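Local structure of cytochrome c (Pseudomonas aeruginosa, 6RTE) at residues A[64-69]-A[238-243]; A[281-286]-A[292-297]; A[316-321]-A[370-375]; A[338-341]-A[346-349]; A[394-399]-A[428-433]. The protein catalyses the dehydrogenation of dihydro-heme d1 in heme d1 biosynthesis, using a heme c domain joined to an eight-bladed beta-propeller. All coordinates share one frame; numbering follows the deposited sequence.

How the interactions relate
Interactions 2 to 5 lie in the eight-bladed propeller; interaction 1 ties it to the cytochrome c part. L64 of interaction 1 has its side chain about 10 Å from the bound heme c. Interactions 2 and 4 are hairpins inside two neighbouring blades and touch where L292 packs on I339. Interactions 3 and 5 each join two blades. Interaction 2 touches interaction 3, with V283 CG1 3.6 Å from F317 CE2. Interaction 4 is nested in the chain loop closed by interaction 3. Interactions 3 and 5 share the blade sheet running from strand 362-365 to strand 391-397, with centres about 15 Å apart. Interactions 1 and 5 are the most distant pair, centres about 36 Å apart.

Interaction 1: residues A[64-69]-A[238-243]; sequences LPESLS and NYLPGN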
# COMPACT_ATOMS: atom_id res chain seq x y z
N LEU A 64 -17.35 -0.32 -9.48
CA LEU A 64 -17.40 1.04 -10.01
C LEU A 64 -16.21 1.29 -10.92
O LEU A 64 -15.22 0.55 -10.90
CB LEU A 64 -17.39 2.04 -8.86
CG LEU A 64 -18.62 2.04 -7.95
CD1 LEU A 64 -18.35 2.88 -6.72
CD2 LEU A 64 -19.84 2.57 -8.69
N PRO A 65 -16.27 2.32 -11.76
CA PRO A 65 -15.12 2.61 -12.64
C PRO A 65 -13.82 2.75 -11.87
O PRO A 65 -12.81 2.18 -12.29
CB PRO A 65 -15.54 3.91 -13.33
CG PRO A 65 -17.02 3.88 -13.33
CD PRO A 65 -17.41 3.22 -12.03
N GLU A 66 -13.85 3.45 -10.73
CA GLU A 66 -12.67 3.55 -9.89
C GLU A 66 -12.19 2.18 -9.43
O GLU A 66 -10.99 1.92 -9.38
CB GLU A 66 -12.95 4.44 -8.66
CG GLU A 66 -13.20 5.91 -8.96
CD GLU A 66 -14.65 6.23 -9.34
OE1 GLU A 66 -15.45 5.31 -9.66
OE2 GLU A 66 -14.99 7.43 -9.33
N SER A 67 -13.13 1.30 -9.08
CA SER A 67 -12.77 -0.02 -8.57
C SER A 67 -12.01 -0.83 -9.61
O SER A 67 -11.17 -1.67 -9.25
CB SER A 67 -14.04 -0.78 -8.17
OG SER A 67 -14.93 0.07 -7.48
N LEU A 68 -12.30 -0.59 -10.89
CA LEU A 68 -11.77 -1.37 -12.01
C LEU A 68 -10.62 -0.66 -12.72
O LEU A 68 -10.26 -1.05 -13.84
CB LEU A 68 -12.89 -1.68 -13.00
CG LEU A 68 -14.10 -2.39 -12.37
CD1 LEU A 68 -15.21 -2.62 -13.39
CD2 LEU A 68 -13.69 -3.71 -11.72
N SER A 69 -10.02 0.34 -12.08
CA SER A 69 -8.94 1.12 -12.70
C SER A 69 -7.76 0.27 -13.12
O SER A 69 -7.00 0.67 -14.01
CB SER A 69 -8.47 2.21 -11.73
OG SER A 69 -7.84 1.65 -10.58
N ASN A 238 -9.10 8.35 1.00
CA ASN A 238 -10.04 7.80 0.03
C ASN A 238 -9.95 8.53 -1.31
O ASN A 238 -9.77 9.75 -1.36
CB ASN A 238 -11.48 7.89 0.55
CG ASN A 238 -11.78 6.89 1.65
OD1 ASN A 238 -11.21 5.80 1.69
ND2 ASN A 238 -12.69 7.26 2.55
N TYR A 239 -10.05 7.74 -2.39
CA TYR A 239 -10.35 8.28 -3.70
C TYR A 239 -11.84 8.62 -3.83
O TYR A 239 -12.19 9.67 -4.36
CB TYR A 239 -9.98 7.27 -4.80
CG TYR A 239 -8.73 7.58 -5.57
CD1 TYR A 239 -7.71 8.33 -5.01
CD2 TYR A 239 -8.58 7.11 -6.87
CE1 TYR A 239 -6.57 8.63 -5.72
CE2 TYR A 239 -7.43 7.39 -7.59
CZ TYR A 239 -6.43 8.15 -7.00
OH TYR A 239 -5.28 8.45 -7.69
N LEU A 240 -12.70 7.71 -3.36
CA LEU A 240 -14.15 7.88 -3.46
C LEU A 240 -14.80 7.49 -2.14
O LEU A 240 -14.61 6.37 -1.66
CB LEU A 240 -14.71 7.03 -4.59
CG LEU A 240 -16.23 7.11 -4.78
CD1 LEU A 240 -16.60 8.47 -5.36
CD2 LEU A 240 -16.70 5.97 -5.67
N PRO A 241 -15.54 8.40 -1.48
CA PRO A 241 -15.58 9.84 -1.75
C PRO A 241 -14.19 10.47 -1.67
O PRO A 241 -13.26 9.82 -1.18
CB PRO A 241 -16.50 10.40 -0.65
CG PRO A 241 -17.31 9.21 -0.19
CD PRO A 241 -16.40 8.03 -0.33
N GLY A 242 -14.05 11.72 -2.12
CA GLY A 242 -12.80 12.43 -1.95
C GLY A 242 -12.68 12.98 -0.54
O GLY A 242 -13.09 14.11 -0.26
N ASN A 243 -12.14 12.18 0.38
CA ASN A 243 -12.14 12.61 1.77
C ASN A 243 -11.08 11.85 2.55
O ASN A 243 -10.41 10.95 2.03
CB ASN A 243 -13.53 12.42 2.41
CG ASN A 243 -13.96 10.95 2.52
OD1 ASN A 243 -13.15 10.03 2.46
ND2 ASN A 243 -15.27 10.75 2.70
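The carboxylate of E66 turns one of its faces to L240. The L240 methyl CD2 sits over it, 4.2 Å from E66 CD. The same methyl also meets L64, with L64 CD1 3.7 Å from L240 CD2. The two leucine side chains cross at about a right angle. A chi1 of 179° stretches L240 away from its own N, and this extends the isobutyl group from the hairpin turn toward the 64-69 loop. A single leucine branch therefore takes up both an apolar and a carboxylate neighbour.

Each segment also has bonds of its own. The N of L64 donates to S67 OG at 3.2 Å, and L68 N is shared between the carbonyl oxygens of L64 and P65. In the other segment, N238 ND2 donates to N243 OD1 at 2.8 Å, in the carbonyl plane of that amide. N238 OD1 is bonded to T222, and ND2 also to A218 O. Y239 and L240 form a classic beta bulge against N221, and a cis peptide bond precedes P241.

The contact joins the cytochrome c part to the propeller. Segment 64-69 belongs to the loop between helices 48-51 and 73-82, and L68 packs on helix 98-109. Segment 238-243 links strands 233-238 and 243-248 of one blade. Strand 221-227, at the edge of that blade, also contributes N221, which touches both E66 and L240.

Interaction 2: residues A[281-286]-A[292-297]; sequences SFVVAL and LWELPY
S281 and E294 meet across an antiparallel beta hairpin, the middle pair of strands in a four-stranded propeller blade. S281 OG donates to E294 OE2 at 2.7 Å and uses the anti lone pair of that oxygen. The E294 chain is extended, with CG opposite its backbone N (chi1 -174°), and this carries the carboxylate along to the serine. R279 forms a salt bridge with the same OE2, so two donors hold this oxygen of a buried glutamate.

The backbones pair through F282 with L295 and V284 with W293. F282 N reaches L295 O at 2.9 Å, and L295 N returns to F282 O at 2.7 Å. V284 and W293 bond in the same reciprocal way.

F282, V284, W293 and L295 share one face of the sheet. V284 CG2 presses on L295 CD1 at 3.5 Å, tighter than usual for two methyls. Beyond the strand end, Y297 turns an edge to the face of F282 in a T-shaped pair, with ring centroids 5.2 Å apart and planes at 56°. Y297 OH is held by D229.

Further out, strand 270-276 flanks 281-286 and strand 306-309 flanks 291-296. V283 lies on the opposite face and packs on F317 and F319 of the next blade. F282 and V284 rest on L235 of the preceding blade. Near the turn, E291 accepts from W293 NE1, which probably helps to fix the indole. L286 CD1 makes a CH-pi contact over that ring, 3.8 Å from the centroid of its five-membered part and 17° off the normal.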
# COMPACT_ATOMS: atom_id res chain seq x y z
N SER A 281 2.14 14.23 13.52
CA SER A 281 1.17 14.72 12.55
C SER A 281 0.97 13.67 11.47
O SER A 281 1.83 12.82 11.23
CB SER A 281 1.64 16.03 11.90
OG SER A 281 2.69 15.76 10.98
N PHE A 282 -0.19 13.76 10.82
CA PHE A 282 -0.40 13.12 9.53
C PHE A 282 -0.07 14.11 8.42
O PHE A 282 -0.32 15.31 8.55
CB PHE A 282 -1.85 12.64 9.38
CG PHE A 282 -2.23 11.49 10.28
CD1 PHE A 282 -1.63 10.25 10.13
CD2 PHE A 282 -3.21 11.65 11.25
CE1 PHE A 282 -2.00 9.19 10.94
CE2 PHE A 282 -3.58 10.58 12.06
CZ PHE A 282 -2.98 9.35 11.90
N VAL A 283 0.48 13.59 7.32
CA VAL A 283 0.75 14.37 6.12
C VAL A 283 -0.05 13.74 4.98
O VAL A 283 -0.03 12.51 4.82
CB VAL A 283 2.24 14.42 5.78
CG1 VAL A 283 2.47 15.14 4.46
CG2 VAL A 283 3.06 15.09 6.91
N VAL A 284 -0.77 14.56 4.22
CA VAL A 284 -1.73 14.09 3.23
C VAL A 284 -1.36 14.65 1.86
O VAL A 284 -1.20 15.87 1.69
CB VAL A 284 -3.17 14.50 3.61
CG1 VAL A 284 -4.17 13.99 2.58
CG2 VAL A 284 -3.51 13.97 5.01
N ALA A 285 -1.26 13.75 0.88
CA ALA A 285 -1.06 14.11 -0.52
C ALA A 285 -2.41 14.15 -1.22
O ALA A 285 -3.17 13.18 -1.15
CB ALA A 285 -0.15 13.11 -1.22
N LEU A 286 -2.69 15.27 -1.88
CA LEU A 286 -3.96 15.48 -2.58
C LEU A 286 -3.77 15.39 -4.09
O LEU A 286 -2.90 16.05 -4.67
CB LEU A 286 -4.57 16.83 -2.21
CG LEU A 286 -4.96 16.93 -0.74
CD1 LEU A 286 -5.42 18.34 -0.41
CD2 LEU A 286 -6.06 15.90 -0.38
N LEU A 292 -1.03 20.54 -0.17
CA LEU A 292 -0.78 19.37 0.66
C LEU A 292 -1.10 19.77 2.09
O LEU A 292 -1.04 20.95 2.45
CB LEU A 292 0.64 18.84 0.52
CG LEU A 292 1.82 19.62 1.08
CD1 LEU A 292 2.09 19.22 2.51
CD2 LEU A 292 3.05 19.38 0.22
N TRP A 293 -1.46 18.77 2.89
CA TRP A 293 -2.00 19.00 4.23
C TRP A 293 -1.09 18.35 5.26
O TRP A 293 -0.54 17.26 5.03
CB TRP A 293 -3.40 18.41 4.36
CG TRP A 293 -4.51 19.14 3.65
CD1 TRP A 293 -4.41 20.25 2.84
CD2 TRP A 293 -5.89 18.80 3.69
NE1 TRP A 293 -5.65 20.61 2.39
CE2 TRP A 293 -6.58 19.74 2.90
CE3 TRP A 293 -6.63 17.79 4.34
CZ2 TRP A 293 -7.96 19.70 2.73
CZ3 TRP A 293 -8.00 17.76 4.16
CH2 TRP A 293 -8.66 18.70 3.37
N GLU A 294 -0.92 19.03 6.39
CA GLU A 294 -0.44 18.40 7.62
C GLU A 294 -1.55 18.51 8.65
O GLU A 294 -2.16 19.58 8.80
CB GLU A 294 0.84 19.08 8.13
CG GLU A 294 1.46 18.38 9.34
CD GLU A 294 2.79 18.99 9.76
OE1 GLU A 294 3.11 20.12 9.32
OE2 GLU A 294 3.52 18.33 10.53
N LEU A 295 -1.84 17.40 9.33
CA LEU A 295 -2.86 17.36 10.37
C LEU A 295 -2.21 16.97 11.69
O LEU A 295 -2.01 15.77 11.97
CB LEU A 295 -3.96 16.36 10.00
CG LEU A 295 -4.86 16.74 8.82
CD1 LEU A 295 -4.24 16.30 7.48
CD2 LEU A 295 -6.23 16.14 8.97
N PRO A 296 -1.85 17.93 12.54
CA PRO A 296 -1.22 17.58 13.82
C PRO A 296 -2.20 16.93 14.79
O PRO A 296 -3.38 17.29 14.87
CB PRO A 296 -0.73 18.93 14.35
CG PRO A 296 -1.63 19.93 13.73
CD PRO A 296 -1.92 19.39 12.36
N TYR A 297 -1.68 15.98 15.59
CA TYR A 297 -2.50 15.30 16.58
C TYR A 297 -1.91 15.31 17.99
O TYR A 297 -2.48 14.67 18.87
CB TYR A 297 -2.77 13.84 16.16
CG TYR A 297 -1.56 13.04 15.79
CD1 TYR A 297 -0.70 12.54 16.77
CD2 TYR A 297 -1.27 12.75 14.47
CE1 TYR A 297 0.43 11.82 16.43
CE2 TYR A 297 -0.15 12.02 14.11
CZ TYR A 297 0.69 11.56 15.09
OH TYR A 297 1.80 10.84 14.73

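Interaction 3: residues A[316-321]-A[370-375]; sequences DFSFSP and WVFATP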
# COMPACT_ATOMS: atom_id res chain seq x y z
N ASP A 316 3.05 10.97 -4.00
CA ASP A 316 4.13 10.01 -3.79
C ASP A 316 5.26 10.65 -2.97
O ASP A 316 6.40 10.79 -3.42
CB ASP A 316 4.65 9.48 -5.13
CG ASP A 316 5.25 8.08 -5.01
OD1 ASP A 316 4.94 7.38 -4.02
OD2 ASP A 316 6.03 7.69 -5.90
N PHE A 317 4.92 11.03 -1.74
CA PHE A 317 5.87 11.67 -0.85
C PHE A 317 6.92 10.68 -0.37
O PHE A 317 6.62 9.51 -0.10
CB PHE A 317 5.17 12.24 0.39
CG PHE A 317 4.09 13.26 0.12
CD1 PHE A 317 3.92 13.83 -1.12
CD2 PHE A 317 3.26 13.67 1.15
CE1 PHE A 317 2.91 14.78 -1.32
CE2 PHE A 317 2.28 14.61 0.96
CZ PHE A 317 2.10 15.17 -0.28
N SER A 318 8.16 11.15 -0.24
CA SER A 318 9.16 10.56 0.63
C SER A 318 9.60 11.61 1.65
O SER A 318 9.60 12.81 1.36
CB SER A 318 10.37 10.05 -0.14
OG SER A 318 11.44 9.73 0.75
N PHE A 319 9.98 11.16 2.84
CA PHE A 319 10.41 12.05 3.91
C PHE A 319 11.90 11.88 4.18
O PHE A 319 12.42 10.76 4.19
CB PHE A 319 9.62 11.79 5.20
CG PHE A 319 8.16 12.12 5.07
CD1 PHE A 319 7.70 13.40 5.31
CD2 PHE A 319 7.25 11.15 4.69
CE1 PHE A 319 6.36 13.71 5.18
CE2 PHE A 319 5.90 11.45 4.55
CZ PHE A 319 5.46 12.73 4.80
N SER A 320 12.58 13.00 4.40
CA SER A 320 13.95 12.96 4.87
C SER A 320 13.99 12.29 6.24
O SER A 320 12.96 12.22 6.94
CB SER A 320 14.55 14.36 4.93
OG SER A 320 13.73 15.25 5.67
N PRO A 321 15.15 11.77 6.65
CA PRO A 321 15.19 11.05 7.93
C PRO A 321 14.68 11.86 9.11
O PRO A 321 14.06 11.29 10.01
CB PRO A 321 16.68 10.69 8.09
CG PRO A 321 17.41 11.49 7.06
CD PRO A 321 16.44 11.72 5.94
N TRP A 370 24.25 11.66 4.52
CA TRP A 370 23.02 11.05 4.04
C TRP A 370 22.98 11.02 2.52
O TRP A 370 23.33 12.00 1.85
CB TRP A 370 21.81 11.81 4.58
CG TRP A 370 21.47 11.53 6.01
CD1 TRP A 370 21.50 12.42 7.05
CD2 TRP A 370 21.05 10.28 6.57
NE1 TRP A 370 21.12 11.80 8.22
CE2 TRP A 370 20.83 10.48 7.95
CE3 TRP A 370 20.82 9.01 6.03
CZ2 TRP A 370 20.41 9.46 8.80
CZ3 TRP A 370 20.40 7.99 6.88
CH2 TRP A 370 20.20 8.23 8.24
N VAL A 371 22.54 9.89 1.98
CA VAL A 371 22.31 9.74 0.55
C VAL A 371 20.93 9.11 0.36
O VAL A 371 20.43 8.42 1.25
CB VAL A 371 23.43 8.90 -0.12
CG1 VAL A 371 23.37 7.44 0.32
CG2 VAL A 371 23.36 9.01 -1.63
N PHE A 372 20.32 9.38 -0.79
CA PHE A 372 18.97 8.91 -1.09
C PHE A 372 18.97 8.23 -2.45
O PHE A 372 19.58 8.72 -3.40
CB PHE A 372 17.97 10.07 -1.07
CG PHE A 372 16.58 9.70 -1.54
CD1 PHE A 372 15.69 9.05 -0.69
CD2 PHE A 372 16.16 10.01 -2.83
CE1 PHE A 372 14.42 8.72 -1.11
CE2 PHE A 372 14.89 9.68 -3.26
CZ PHE A 372 14.01 9.04 -2.40
N ALA A 373 18.29 7.09 -2.53
CA ALA A 373 18.21 6.31 -3.76
C ALA A 373 16.76 5.98 -4.05
O ALA A 373 15.98 5.68 -3.14
CB ALA A 373 19.03 5.02 -3.65
N THR A 374 16.39 6.02 -5.33
CA THR A 374 15.01 5.78 -5.73
C THR A 374 14.93 4.93 -6.99
O THR A 374 15.70 5.15 -7.94
CB THR A 374 14.26 7.10 -5.96
OG1 THR A 374 12.91 6.82 -6.35
CG2 THR A 374 14.94 7.93 -7.05
N PRO A 375 14.02 3.94 -7.02
CA PRO A 375 13.75 3.23 -8.28
C PRO A 375 12.97 4.11 -9.25
O PRO A 375 12.72 5.28 -8.94
CB PRO A 375 12.95 2.01 -7.83
CG PRO A 375 12.24 2.47 -6.60
CD PRO A 375 13.16 3.46 -5.92
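W370 places CG opposite its own carbonyl carbon (chi1 -77°), which sets the indole flat against P321. F372 is trans about its first side-chain bond (chi1 173°), and its ring reaches S318. These two contacts join neighbouring blades of the beta-propeller. Segment 316-321 includes strand 317-319, at one edge of its blade, and 370-375 comprises strand 370-374 of the next and the proline after it.

At the first contact, P321 CG rests over the centre of the indole face. Its CH-pi distance to the centroid of the five-membered ring of W370 is 3.8 Å, 15° off the ring normal. P321 CB lies above the rim of the six-membered part, 4.0 Å from W370 CZ2. The two side chains slide past each other in opposite directions. K365 adds a cation-pi contact to W370, and L387 touches W370, P321 and F372.

The second contact is deeper. The hydroxyl of S318 meets the F372 ring obliquely, but its polar partner is Y363, on the strand beside 370-374. Y363 also meets the F372 ring, so one tyrosine borders both partners. S318 OG lies 3.7 Å from F372 CE1 and 4.1 Å from F372 CZ.

Interaction 4: residues A[338-341]-A[346-349]; sequences VIEL and RVAS
V338 and V347 lean across each other at an angle, and their methyls press together. V338 CG1 is 3.3 Å from V347 CG2, tighter than usual van der Waals contact. In V347, chi1 of -59° puts CG2 between the backbone N and the carbonyl carbon, on the side of V338, and this branch also lies 3.3 Å from V338 O. The other branch, V347 CG1, points to E340, whose CB is 4.1 Å away. A348 faces V338 too, with the CB atoms of A348 and V338 4.2 Å apart. On the other face of the sheet, I339 pairs with R346, whose guanidinium turns off from I339.

V347 and A348 both stand opposite V338, a classic beta bulge in the hairpin of strands 336-340 and 346-350. The latter is an outer strand of its propeller blade. Y325, on the strand at the other side of 336-340, touches V338, E340 and V347. R324 makes a salt bridge with E340.

V338 N donates to A348 O at 2.8 Å. V338 O in turn accepts from V347 N at 2.8 Å and, weakly, from A348 N at 3.4 Å. One carbonyl thus serves two successive N-H groups, which takes up the extra residue without breaking the pairing.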
# COMPACT_ATOMS: atom_id res chain seq x y z
N VAL A 338 11.68 19.15 -3.64
CA VAL A 338 11.99 19.15 -2.21
C VAL A 338 11.29 20.33 -1.56
O VAL A 338 11.60 21.49 -1.87
CB VAL A 338 13.51 19.20 -1.97
CG1 VAL A 338 13.80 19.13 -0.47
CG2 VAL A 338 14.21 18.07 -2.69
N ILE A 339 10.37 20.04 -0.65
CA ILE A 339 9.63 21.05 0.09
C ILE A 339 10.03 20.95 1.56
O ILE A 339 10.22 19.85 2.09
CB ILE A 339 8.11 20.86 -0.07
CG1 ILE A 339 7.68 21.27 -1.48
CG2 ILE A 339 7.36 21.65 1.00
CD1 ILE A 339 6.21 21.03 -1.76
N GLU A 340 10.15 22.10 2.21
CA GLU A 340 10.29 22.15 3.66
C GLU A 340 8.90 22.14 4.29
O GLU A 340 8.01 22.87 3.84
CB GLU A 340 11.07 23.38 4.10
CG GLU A 340 11.40 23.39 5.58
CD GLU A 340 12.40 24.45 5.95
OE1 GLU A 340 12.75 25.27 5.08
OE2 GLU A 340 12.83 24.46 7.12
N LEU A 341 8.72 21.30 5.31
CA LEU A 341 7.37 21.05 5.82
C LEU A 341 6.82 22.25 6.59
O LEU A 341 5.68 22.67 6.35
CB LEU A 341 7.37 19.80 6.71
CG LEU A 341 6.84 18.52 6.06
CD1 LEU A 341 6.76 17.40 7.08
CD2 LEU A 341 5.46 18.74 5.43
N ARG A 346 9.51 25.65 -1.33
CA ARG A 346 10.19 24.76 -2.26
C ARG A 346 11.68 25.09 -2.25
O ARG A 346 12.09 26.14 -2.74
CB ARG A 346 9.58 24.91 -3.66
CG ARG A 346 10.27 24.10 -4.75
CD ARG A 346 9.50 24.15 -6.07
NE ARG A 346 9.08 25.51 -6.43
CZ ARG A 346 8.48 25.83 -7.58
NH1 ARG A 346 8.13 27.09 -7.82
NH2 ARG A 346 8.25 24.90 -8.50
N VAL A 347 12.48 24.19 -1.69
CA VAL A 347 13.90 24.47 -1.47
C VAL A 347 14.80 23.92 -2.58
O VAL A 347 15.93 24.41 -2.74
CB VAL A 347 14.37 23.92 -0.11
CG1 VAL A 347 13.57 24.55 1.02
CG2 VAL A 347 14.26 22.41 -0.06
N ALA A 348 14.35 22.92 -3.34
CA ALA A 348 15.20 22.39 -4.39
C ALA A 348 14.37 21.52 -5.32
O ALA A 348 13.40 20.88 -4.91
CB ALA A 348 16.37 21.59 -3.82
N SER A 349 14.78 21.50 -6.59
CA SER A 349 14.18 20.65 -7.61
C SER A 349 15.22 19.67 -8.12
O SER A 349 16.39 20.04 -8.33
CB SER A 349 13.63 21.47 -8.77
OG SER A 349 12.43 22.13 -8.40

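Interaction 5: residues A[394-399]-A[428-433]; sequences KEIVTD and LLIDKQ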
# COMPACT_ATOMS: atom_id res chain seq x y z
N LYS A 394 24.89 9.56 -8.38
CA LYS A 394 25.14 8.55 -9.40
C LYS A 394 23.82 8.01 -9.90
O LYS A 394 22.84 7.94 -9.15
CB LYS A 394 26.02 7.41 -8.86
N GLU A 395 23.80 7.62 -11.17
CA GLU A 395 22.64 6.99 -11.80
C GLU A 395 23.03 5.55 -12.15
O GLU A 395 23.70 5.31 -13.15
CB GLU A 395 22.19 7.75 -13.05
CG GLU A 395 21.04 8.72 -12.81
CD GLU A 395 20.28 9.03 -14.09
OE1 GLU A 395 20.82 8.77 -15.19
OE2 GLU A 395 19.13 9.52 -14.00
N ILE A 396 22.61 4.61 -11.31
CA ILE A 396 22.90 3.20 -11.54
C ILE A 396 21.92 2.67 -12.58
O ILE A 396 20.71 2.64 -12.36
CB ILE A 396 22.82 2.40 -10.24
CG1 ILE A 396 23.71 3.04 -9.16
CG2 ILE A 396 23.24 0.95 -10.48
CD1 ILE A 396 23.57 2.42 -7.79
N VAL A 397 22.45 2.25 -13.74
CA VAL A 397 21.60 1.71 -14.79
C VAL A 397 21.27 0.26 -14.47
O VAL A 397 22.12 -0.50 -13.99
CB VAL A 397 22.29 1.86 -16.16
CG1 VAL A 397 23.66 1.19 -16.16
CG2 VAL A 397 21.41 1.30 -17.27
N THR A 398 20.02 -0.12 -14.72
CA THR A 398 19.55 -1.48 -14.47
C THR A 398 18.84 -2.00 -15.72
O THR A 398 18.73 -1.30 -16.74
CB THR A 398 18.60 -1.55 -13.26
OG1 THR A 398 17.35 -0.93 -13.60
CG2 THR A 398 19.21 -0.84 -12.05
N ASP A 399 18.34 -3.23 -15.63
CA ASP A 399 17.70 -3.86 -16.79
C ASP A 399 16.38 -3.19 -17.13
O ASP A 399 16.07 -2.98 -18.31
CB ASP A 399 17.50 -5.35 -16.52
CG ASP A 399 18.80 -6.14 -16.60
OD1 ASP A 399 19.88 -5.51 -16.61
OD2 ASP A 399 18.73 -7.38 -16.66
N LEU A 428 18.23 -7.04 -7.21
CA LEU A 428 19.56 -6.47 -7.32
C LEU A 428 20.03 -5.99 -5.95
O LEU A 428 19.27 -5.35 -5.22
CB LEU A 428 19.56 -5.30 -8.30
CG LEU A 428 18.92 -5.59 -9.65
CD1 LEU A 428 18.85 -4.31 -10.49
CD2 LEU A 428 19.70 -6.67 -10.38
N LEU A 429 21.27 -6.31 -5.62
CA LEU A 429 21.89 -5.87 -4.37
C LEU A 429 22.92 -4.80 -4.72
O LEU A 429 24.00 -5.10 -5.23
CB LEU A 429 22.52 -7.04 -3.62
CG LEU A 429 21.54 -7.84 -2.75
CD1 LEU A 429 20.39 -8.40 -3.58
CD2 LEU A 429 22.26 -8.96 -2.00
N ILE A 430 22.57 -3.54 -4.45
CA ILE A 430 23.43 -2.40 -4.74
C ILE A 430 24.28 -2.12 -3.51
O ILE A 430 23.76 -1.77 -2.45
CB ILE A 430 22.61 -1.17 -5.13
CG1 ILE A 430 21.80 -1.45 -6.40
CG2 ILE A 430 23.51 0.05 -5.33
CD1 ILE A 430 20.85 -0.34 -6.79
N ASP A 431 25.60 -2.26 -3.65
CA ASP A 431 26.52 -1.97 -2.56
C ASP A 431 26.35 -0.53 -2.11
O ASP A 431 26.43 0.40 -2.92
CB ASP A 431 27.96 -2.24 -3.00
CG ASP A 431 28.95 -2.13 -1.86
OD1 ASP A 431 29.19 -3.14 -1.17
OD2 ASP A 431 29.49 -1.02 -1.65
N LYS A 432 26.12 -0.33 -0.81
CA LYS A 432 25.83 1.00 -0.30
C LYS A 432 27.00 1.96 -0.47
O LYS A 432 26.79 3.18 -0.47
CB LYS A 432 25.46 0.95 1.19
CG LYS A 432 24.09 0.38 1.49
CD LYS A 432 23.86 0.35 2.99
CE LYS A 432 22.52 -0.26 3.34
NZ LYS A 432 22.36 -0.45 4.81
N GLN A 433 28.22 1.44 -0.62
CA GLN A 433 29.41 2.28 -0.74
C GLN A 433 29.84 2.47 -2.19
O GLN A 433 29.98 3.60 -2.65
CB GLN A 433 30.55 1.66 0.08
CG GLN A 433 31.70 2.62 0.38
CD GLN A 433 31.26 3.79 1.25
OE1 GLN A 433 30.84 3.62 2.39
NE2 GLN A 433 31.36 5.00 0.70
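I396 reaches I430 with its longer branch. From CB, CG1 runs opposite the carbonyl carbon (chi1 -53°), while the short branch CG2 stays beside it. The chain then continues straight from CG1 (chi2 173°) and delivers CD1 to the contact. There I396 CD1 meets I430 CG2 at 3.4 Å, which is tight for two methyls. The same I396 CD1 also lies 4.0 Å from I430 CD1. The two isoleucines therefore approach tip to tip, and one methyl of I396 serves both branch ends of its partner.

The segments belong to adjacent blades of the beta-propeller. Strand 391-397 is an outermost strand of its blade, and 427-431 is an inner strand of the next. The contact is side chain to side chain, with the CA atoms of I396 and I430 8.8 Å apart. I382, on the strand next to 391-397, touches both T398 and I430.

Two residues along, T398 and L428 repeat the apolar meeting. L428 CD1 lies 3.8 Å from T398 CG2 and 3.9 Å from T398 CB. The methyl side of the threonine thus faces the leucine, and T398 OG1 makes a weak bond to the carbonyl of G400.

At the end of strand 427-431, D431 makes an Asx turn. Its OD2 accepts from Q433 N at 3.0 Å, from above the carboxylate plane, and also from T434 N. The next carbonyl, K432 O, accepts from NE1 of W364 in the blade of 391-397.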